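Local coordinates for effector protein hopAB3 (Pseudomonas syringae pv. maculicola, PDB 3TJY) that is a type III effector recognised by the host Pto resistance protein, and promotes virulence in susceptible plants, this fragment being its Pto-binding helical domain, at residues I38-R41 with A42-N45; R61-E64 with L65-A68. All blocks are in the same frame, centred on the assembly; numbering follows the deposited sequence. Where two conformers were deposited one is given.

Contact 1: residues I38-R41 with A42-N45; sequences ILSR and AEQN
Ser40 and Glu43 bind each other twice, and this reciprocal pair is a capping box at the start of helix 41-50. In one direction the amide of Glu43 donates to Ser40 OG, the bond from Glu43 N being 3.0 Å long. In the other, Ser40 N reaches Glu43 OE1 at 3.0 Å in a nearly straight bond, 171° at the hydrogen, although the donor stands above the carboxylate plane. Glu43 can return across the turn because its CG lies anti to the carbonyl carbon (chi1 -63°) and its chain runs on extended.

The same carboxylate oxygen, Glu43 OE1, receives a water 2.8 Å away that also donates to Ile38 O, so the bridge ties the residues ahead of the cap to the box. Beside these polar links, Leu39 CD1 packs 3.7 Å from Gln44 CA, while Leu39 CD2 lies 3.8 Å from Glu43 OE1, the oxygen that also takes the amide and the water. The first backbone bonds of the helix follow at once: Gln44 N to Ser40 O, 2.8 Å, and Asn45 N to Arg41 O, 3.0 Å.

Farther out, Leu39 and Glu43 both touch Ile24 of helix 21-32, which sets the cap against that helix, and Glu43 also touches Ala19 in the loop before it. Two donors thus meet one carboxylate oxygen, an environment that would probably favour the ionised form of Glu43, as would the helix N terminus beside it.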
loop_
_atom_site.group_PDB
_atom_site.type_symbol
_atom_site.label_atom_id
_atom_site.label_comp_id
_atom_site.label_asym_id
_atom_site.label_seq_id
_atom_site.Cartn_x
_atom_site.Cartn_y
_atom_site.Cartn_z
ATOM N N ILE A 38 -4.659 -4.737 8.892
ATOM C CA ILE A 38 -4.101 -5.786 9.729
ATOM C C ILE A 38 -2.898 -6.384 9.017
ATOM O O ILE A 38 -3.039 -7.263 8.164
ATOM C CB ILE A 38 -5.140 -6.883 9.983
ATOM C CG1 ILE A 38 -6.357 -6.291 10.699
ATOM C CG2 ILE A 38 -4.536 -8.014 10.805
ATOM C CD1 ILE A 38 -7.344 -7.320 11.173
ATOM N N LEU A 39 -1.710 -5.894 9.355
ATOM C CA LEU A 39 -0.511 -6.246 8.603
ATOM C C LEU A 39 0.470 -7.053 9.417
ATOM O O LEU A 39 0.524 -6.918 10.644
ATOM C CB LEU A 39 0.195 -4.978 8.119
ATOM C CG LEU A 39 -0.610 -4.039 7.227
ATOM C CD1 LEU A 39 0.194 -2.757 6.980
ATOM C CD2 LEU A 39 -0.993 -4.733 5.915
ATOM N N SER A 40 1.261 -7.880 8.739
ATOM C CA SER A 40 2.396 -8.518 9.396
ATOM C C SER A 40 3.415 -7.434 9.716
ATOM O O SER A 40 3.370 -6.349 9.134
ATOM C CB SER A 40 3.033 -9.578 8.500
ATOM O OG SER A 40 3.722 -8.967 7.427
ATOM N N ARG A 41 4.324 -7.703 10.645
ATOM C CA ARG A 41 5.363 -6.716 10.934
ATOM C C ARG A 41 6.099 -6.312 9.662
ATOM O O ARG A 41 6.363 -5.128 9.440
ATOM C CB ARG A 41 6.350 -7.232 11.987
ATOM C CG ARG A 41 7.498 -6.256 12.304
ATOM C CD ARG A 41 7.016 -5.012 13.079
ATOM N NE ARG A 41 6.389 -5.359 14.356
ATOM C CZ ARG A 41 6.983 -5.294 15.548
ATOM N NH1 ARG A 41 8.240 -4.878 15.663
ATOM N NH2 ARG A 41 6.309 -5.642 16.633
ATOM N N ALA A 42 6.411 -7.291 8.816
ATOM C CA ALA A 42 7.128 -7.033 7.562
ATOM C C ALA A 42 6.341 -6.163 6.591
ATOM O O ALA A 42 6.903 -5.253 5.963
ATOM C CB ALA A 42 7.518 -8.374 6.886
ATOM N N GLU A 43 5.047 -6.447 6.446
ATOM C CA GLU A 43 4.161 -5.634 5.618
ATOM C C GLU A 43 3.989 -4.218 6.164
ATOM O O GLU A 43 4.004 -3.259 5.396
ATOM C CB GLU A 43 2.793 -6.298 5.479
ATOM C CG GLU A 43 2.856 -7.639 4.767
ATOM C CD GLU A 43 1.603 -8.470 4.949
ATOM O OE1 GLU A 43 0.768 -8.125 5.825
ATOM O OE2 GLU A 43 1.464 -9.481 4.219
ATOM N N GLN A 44 3.805 -4.087 7.476
ATOM C CA GLN A 44 3.750 -2.744 8.076
ATOM C C GLN A 44 5.022 -1.959 7.762
ATOM O O GLN A 44 4.963 -0.780 7.402
ATOM C CB GLN A 44 3.606 -2.814 9.591
ATOM C CG GLN A 44 3.877 -1.454 10.277
ATOM C CD GLN A 44 3.863 -1.545 11.795
ATOM O OE1 GLN A 44 4.908 -1.741 12.440
ATOM N NE2 GLN A 44 2.680 -1.392 12.383
ATOM N N ASN A 45 6.174 -2.594 7.913
ATOM C CA ASN A 45 7.421 -1.876 7.659
ATOM C C ASN A 45 7.540 -1.382 6.211
ATOM O O ASN A 45 8.073 -0.294 5.964
ATOM C CB ASN A 45 8.637 -2.696 8.098
ATOM C CG ASN A 45 8.789 -2.738 9.611
ATOM O OD1 ASN A 45 7.952 -2.209 10.347
ATOM N ND2 ASN A 45 9.858 -3.373 10.082
HETATM O O HOH W 1 -1.699 -9.301 6.485
#

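Contact 2: residues R61-E64 with L65-A68; sequences RNSE and LAIA
With chi1 at 71°, Ser63 holds OG between its own backbone N and carbonyl carbon, and from there the hydroxyl turns to the amide of Ala66. Ile67 takes a different staggered position: its CG1 is anti to the carbonyl carbon (chi1 -68°), which swings the longer branch back over the peptides that precede the helix. The two torsions divide the work at the N terminus of helix 64-77, one serving a polar cap and the other an apolar cover.

Ser63 is the N-cap. Its OG accepts from Ala66 N at 3.1 Å, the bond being somewhat bent, 154° at the hydrogen, and it is also hydrogen-bonded to the carbonyl oxygen of Asp60, so the hydroxyl is gripped from the helix and from the loop at once. Ala66 CB lies against the same oxygen, 3.2 Å from Ser63 OG. Regular helical bonding begins immediately, with Ile67 N bound to Ser63 O at 3.0 Å and Ala68 N to Glu64 O at 2.9 Å. Over the start of this turn Ile67 CG1 rests 3.5 Å from Arg61 O, and Ile67 CD1 comes to 3.7 Å from Asn62 O.

Asn62 N is held by Asp60 OD1, a further tie within the loop that leads into the cap. Around this first turn, Leu65 packs on Arg6 and Ile10 of helix 3-16, Ala68 meets Ala7 of that helix, and Ala66 sits against Phe28 of helix 21-32, so the capped end of helix 64-77 is set against two helices of the bundle.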
loop_
_atom_site.group_PDB
_atom_site.type_symbol
_atom_site.label_atom_id
_atom_site.label_comp_id
_atom_site.label_asym_id
_atom_site.label_seq_id
_atom_site.Cartn_x
_atom_site.Cartn_y
_atom_site.Cartn_z
ATOM N N ARG A 61 -6.663 9.121 0.207
ATOM C CA ARG A 61 -6.950 8.446 -1.054
ATOM C C ARG A 61 -6.645 9.332 -2.262
ATOM O O ARG A 61 -6.437 8.833 -3.367
ATOM C CB ARG A 61 -8.410 7.978 -1.106
ATOM C CG ARG A 61 -9.424 9.077 -0.892
ATOM C CD ARG A 61 -10.774 8.688 -1.470
ATOM N NE ARG A 61 -11.082 7.280 -1.239
ATOM C CZ ARG A 61 -11.827 6.832 -0.235
ATOM N NH1 ARG A 61 -12.056 5.533 -0.109
ATOM N NH2 ARG A 61 -12.347 7.683 0.640
ATOM N N ASN A 62 -6.641 10.644 -2.050
ATOM C CA ASN A 62 -6.400 11.583 -3.139
ATOM C C ASN A 62 -4.925 11.846 -3.410
ATOM O O ASN A 62 -4.582 12.543 -4.364
ATOM C CB ASN A 62 -7.113 12.902 -2.862
ATOM C CG ASN A 62 -8.619 12.748 -2.819
ATOM O OD1 ASN A 62 -9.207 12.068 -3.659
ATOM N ND2 ASN A 62 -9.248 13.370 -1.829
ATOM N N SER A 63 -4.039 11.296 -2.590
ATOM C CA SER A 63 -2.619 11.547 -2.822
ATOM C C SER A 63 -2.147 10.799 -4.054
ATOM O O SER A 63 -2.643 9.715 -4.350
ATOM C CB SER A 63 -1.781 11.154 -1.613
ATOM O OG SER A 63 -1.731 9.745 -1.485
ATOM N N GLU A 64 -1.187 11.374 -4.772
ATOM C CA GLU A 64 -0.669 10.719 -5.977
ATOM C C GLU A 64 -0.177 9.307 -5.694
ATOM O O GLU A 64 -0.393 8.385 -6.494
ATOM C CB GLU A 64 0.446 11.551 -6.629
ATOM C CG GLU A 64 -0.045 12.736 -7.433
ATOM C CD GLU A 64 1.102 13.510 -8.058
ATOM O OE1 GLU A 64 2.265 13.258 -7.665
ATOM O OE2 GLU A 64 0.841 14.360 -8.938
ATOM N N LEU A 65 0.487 9.113 -4.555
ATOM C CA LEU A 65 1.039 7.794 -4.258
ATOM C C LEU A 65 -0.066 6.803 -3.943
ATOM O O LEU A 65 -0.008 5.653 -4.375
ATOM C CB LEU A 65 2.056 7.864 -3.108
ATOM C CG LEU A 65 2.751 6.530 -2.808
ATOM C CD1 LEU A 65 3.569 6.040 -4.025
ATOM C CD2 LEU A 65 3.670 6.688 -1.590
ATOM N N ALA A 66 -1.078 7.226 -3.191
ATOM C CA ALA A 66 -2.173 6.305 -2.888
ATOM C C ALA A 66 -2.900 5.891 -4.158
ATOM O O ALA A 66 -3.303 4.732 -4.304
ATOM C CB ALA A 66 -3.143 6.920 -1.889
ATOM N N ILE A 67 -3.085 6.838 -5.078
ATOM C CA ILE A 67 -3.733 6.522 -6.344
ATOM C C ILE A 67 -2.870 5.539 -7.127
ATOM O O ILE A 67 -3.367 4.535 -7.645
ATOM C CB ILE A 67 -3.967 7.797 -7.186
ATOM C CG1 ILE A 67 -4.999 8.689 -6.519
ATOM C CG2 ILE A 67 -4.403 7.442 -8.605
ATOM C CD1 ILE A 67 -5.110 10.088 -7.130
ATOM N N ALA A 68 -1.579 5.833 -7.234
ATOM C CA ALA A 68 -0.681 4.956 -7.988
ATOM C C ALA A 68 -0.623 3.567 -7.376
ATOM O O ALA A 68 -0.563 2.580 -8.095
ATOM C CB ALA A 68 0.734 5.563 -8.081
#

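From the N terminus the chain runs through helices 3-16 and 21-32 before reaching contact 1, where the loop after helix 21-32 gives way to helix 41-50. Helix 54-57 and a further loop then lead to contact 2, which opens helix 64-77. Both are local turns, strictly in series, neither nested nor crossing. Their centres are 20 Å apart, on opposite sides of the chain's centre, and their nearest atoms stay about 11 Å from each other. Both neighbour helix 21-32, while contact 2 also meets helix 3-16. Serine N-capping thus recurs at two separate helix starts of this Pto-binding domain, completed as a capping box at 38-45.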